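PDB 6H2D: AhlC from Aeromonas hydrophila, which probably serves as the membrane-binding component of the tripartite pore-forming toxin AhlABC, acting with AhlA and AhlB to lyse target cells. Local coordinates for residues Asp111-Asp116 and Ala206-Phe211. Numbering follows the deposited sequence.
Sequences DRITQD and AFSQQF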
loop_
_atom_site.group_PDB
_atom_site.type_symbol
_atom_site.label_atom_id
_atom_site.label_comp_id
_atom_site.label_asym_id
_atom_site.label_seq_id
_atom_site.Cartn_x
_atom_site.Cartn_y
_atom_site.Cartn_z
ATOM N N ASP D 111 -18.139 -11.955 -8.778
ATOM C CA ASP D 111 -18.287 -10.723 -9.608
ATOM C C ASP D 111 -18.859 -9.591 -8.728
ATOM O O ASP D 111 -18.394 -8.462 -8.795
ATOM C CB ASP D 111 -19.098 -11.006 -10.886
ATOM C CG ASP D 111 -18.436 -11.991 -11.852
ATOM O OD1 ASP D 111 -17.198 -11.930 -12.037
ATOM O OD2 ASP D 111 -19.159 -12.822 -12.408
ATOM N N ARG D 112 -19.824 -9.922 -7.856
ATOM C CA ARG D 112 -20.412 -8.963 -6.953
ATOM C C ARG D 112 -19.374 -8.393 -5.973
ATOM O O ARG D 112 -19.462 -7.153 -5.623
ATOM C CB ARG D 112 -21.591 -9.594 -6.207
ATOM C CG ARG D 112 -22.906 -9.587 -6.982
ATOM C CD ARG D 112 -23.787 -10.731 -6.536
ATOM N NE ARG D 112 -23.839 -10.748 -5.084
ATOM C CZ ARG D 112 -23.961 -11.840 -4.351
ATOM N NH1 ARG D 112 -24.127 -13.004 -4.968
ATOM N NH2 ARG D 112 -23.922 -11.754 -3.028
ATOM N N ILE D 113 -18.425 -9.243 -5.522
ATOM C CA ILE D 113 -17.301 -8.746 -4.684
ATOM C C ILE D 113 -16.370 -7.837 -5.522
ATOM O O ILE D 113 -15.985 -6.770 -5.031
ATOM C CB ILE D 113 -16.552 -9.889 -3.971
ATOM C CG1 ILE D 113 -17.495 -10.693 -3.072
ATOM C CG2 ILE D 113 -15.347 -9.357 -3.199
ATOM C CD1 ILE D 113 -16.842 -11.852 -2.367
ATOM N N THR D 114 -16.040 -8.191 -6.777
ATOM C CA THR D 114 -15.225 -7.271 -7.586
ATOM C C THR D 114 -15.893 -5.885 -7.675
ATOM O O THR D 114 -15.260 -4.851 -7.305
ATOM C CB THR D 114 -14.834 -7.803 -8.970
ATOM O OG1 THR D 114 -14.222 -9.083 -8.881
ATOM C CG2 THR D 114 -13.789 -6.939 -9.633
ATOM N N GLN D 115 -17.178 -5.849 -8.070
ATOM C CA GLN D 115 -17.913 -4.546 -8.276
ATOM C C GLN D 115 -18.023 -3.728 -6.979
ATOM O O GLN D 115 -17.774 -2.523 -6.995
ATOM C CB GLN D 115 -19.262 -4.804 -8.921
ATOM C CG GLN D 115 -19.136 -5.400 -10.328
ATOM C CD GLN D 115 -18.308 -4.574 -11.299
ATOM O OE1 GLN D 115 -17.777 -5.114 -12.268
ATOM N NE2 GLN D 115 -18.191 -3.265 -11.059
ATOM N N ASP D 116 -18.333 -4.369 -5.844
ATOM C CA ASP D 116 -18.350 -3.669 -4.549
ATOM C C ASP D 116 -16.938 -3.214 -4.136
ATOM O O ASP D 116 -16.837 -2.181 -3.500
ATOM C CB ASP D 116 -19.022 -4.500 -3.458
ATOM C CG ASP D 116 -20.543 -4.397 -3.410
ATOM O OD1 ASP D 116 -21.044 -3.279 -3.056
ATOM O OD2 ASP D 116 -21.230 -5.446 -3.715
ATOM N N ALA D 206 -8.056 -9.853 -0.496
ATOM C CA ALA D 206 -7.381 -11.132 -0.215
ATOM C C ALA D 206 -8.434 -12.208 -0.371
ATOM O O ALA D 206 -8.201 -13.168 -1.080
ATOM C CB ALA D 206 -6.740 -11.183 1.157
ATOM N N PHE D 207 -9.606 -11.969 0.228
ATOM C CA PHE D 207 -10.673 -12.931 0.137
ATOM C C PHE D 207 -10.935 -13.210 -1.332
ATOM O O PHE D 207 -11.043 -14.338 -1.682
ATOM C CB PHE D 207 -11.963 -12.503 0.845
ATOM C CG PHE D 207 -13.043 -13.553 0.808
ATOM C CD1 PHE D 207 -13.852 -13.695 -0.317
ATOM C CD2 PHE D 207 -13.220 -14.423 1.891
ATOM C CE1 PHE D 207 -14.814 -14.696 -0.349
ATOM C CE2 PHE D 207 -14.187 -15.417 1.852
ATOM C CZ PHE D 207 -14.974 -15.563 0.728
ATOM N N SER D 208 -11.001 -12.168 -2.163
ATOM C CA SER D 208 -11.293 -12.325 -3.578
ATOM C C SER D 208 -10.139 -13.041 -4.279
ATOM O O SER D 208 -10.368 -13.951 -5.055
ATOM C CB SER D 208 -11.567 -11.005 -4.231
ATOM O OG SER D 208 -12.341 -11.166 -5.424
ATOM N N GLN D 209 -8.897 -12.638 -4.007
ATOM C CA GLN D 209 -7.752 -13.317 -4.654
ATOM C C GLN D 209 -7.915 -14.838 -4.474
ATOM O O GLN D 209 -7.876 -15.575 -5.461
ATOM C CB GLN D 209 -6.427 -12.738 -4.147
ATOM C CG GLN D 209 -5.181 -13.427 -4.685
ATOM C CD GLN D 209 -4.856 -14.706 -3.942
ATOM O OE1 GLN D 209 -4.965 -14.776 -2.717
ATOM N NE2 GLN D 209 -4.461 -15.740 -4.675
ATOM N N GLN D 210 -8.164 -15.284 -3.229
ATOM C CA GLN D 210 -8.402 -16.690 -2.878
ATOM C C GLN D 210 -9.561 -17.291 -3.684
ATOM O O GLN D 210 -9.419 -18.361 -4.262
ATOM C CB GLN D 210 -8.756 -16.848 -1.397
ATOM C CG GLN D 210 -7.678 -16.402 -0.415
ATOM C CD GLN D 210 -6.424 -17.232 -0.490
ATOM O OE1 GLN D 210 -6.446 -18.399 -0.906
ATOM N NE2 GLN D 210 -5.326 -16.604 -0.119
ATOM N N PHE D 211 -10.722 -16.631 -3.687
ATOM C CA PHE D 211 -11.910 -17.144 -4.353
ATOM C C PHE D 211 -11.616 -17.414 -5.847
ATOM O O PHE D 211 -11.983 -18.448 -6.401
ATOM C CB PHE D 211 -13.044 -16.134 -4.160
ATOM C CG PHE D 211 -14.478 -16.607 -4.252
ATOM C CD1 PHE D 211 -14.815 -17.886 -4.612
ATOM C CD2 PHE D 211 -15.504 -15.717 -4.009
ATOM C CE1 PHE D 211 -16.141 -18.279 -4.649
ATOM C CE2 PHE D 211 -16.831 -16.101 -4.079
ATOM C CZ PHE D 211 -17.152 -17.383 -4.409
#
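Ile113 turns CG1 away from its own carbonyl carbon (chi1 -59°) and keeps the chain extended to the tip, which carries CD1 out to the two phenylalanines of 206-211. Phe207 meets it with CG trans to its backbone N (chi1 -177°), a setting that swings the ring toward the isoleucine although its CB starts off to one side. CD1 of Ile113 lies 4.0 Å from CE1 of Phe207, with CD1 of the same ring nearly as close; the two side chains cross at about a right angle and the methyl reaches the ring obliquely. One turn further on, Phe211 offers its edge: Ile113 CD1 lies there, near the ring plane, 4.4 Å from Phe211 CD2. Helices 93-155 and 168-232, the two long helices of an elongated helical bundle as in the ClyA family of alpha-pore-forming toxins, run antiparallel here, their local axes inclined at 149° and 10.4 Å apart at closest approach. Helix 6-21 covers both aromatic rings through Met13, while Asn36 and Val40 of helix 28-66 touch Ile113 and Phe211, respectively. The other branch of Ile113, CG2, sits 4.2 Å from Ser208 OG. That hydroxyl is hydrogen-bonded to Asn110, one turn before Thr114 on the opposing helix, whereas Thr114 OG1 comes no nearer to it than 4.5 Å. Thr114 also packs on Ala132 of a neighbouring subunit, and Gln209 and Gln210 hydrogen-bond to Gln195 of another.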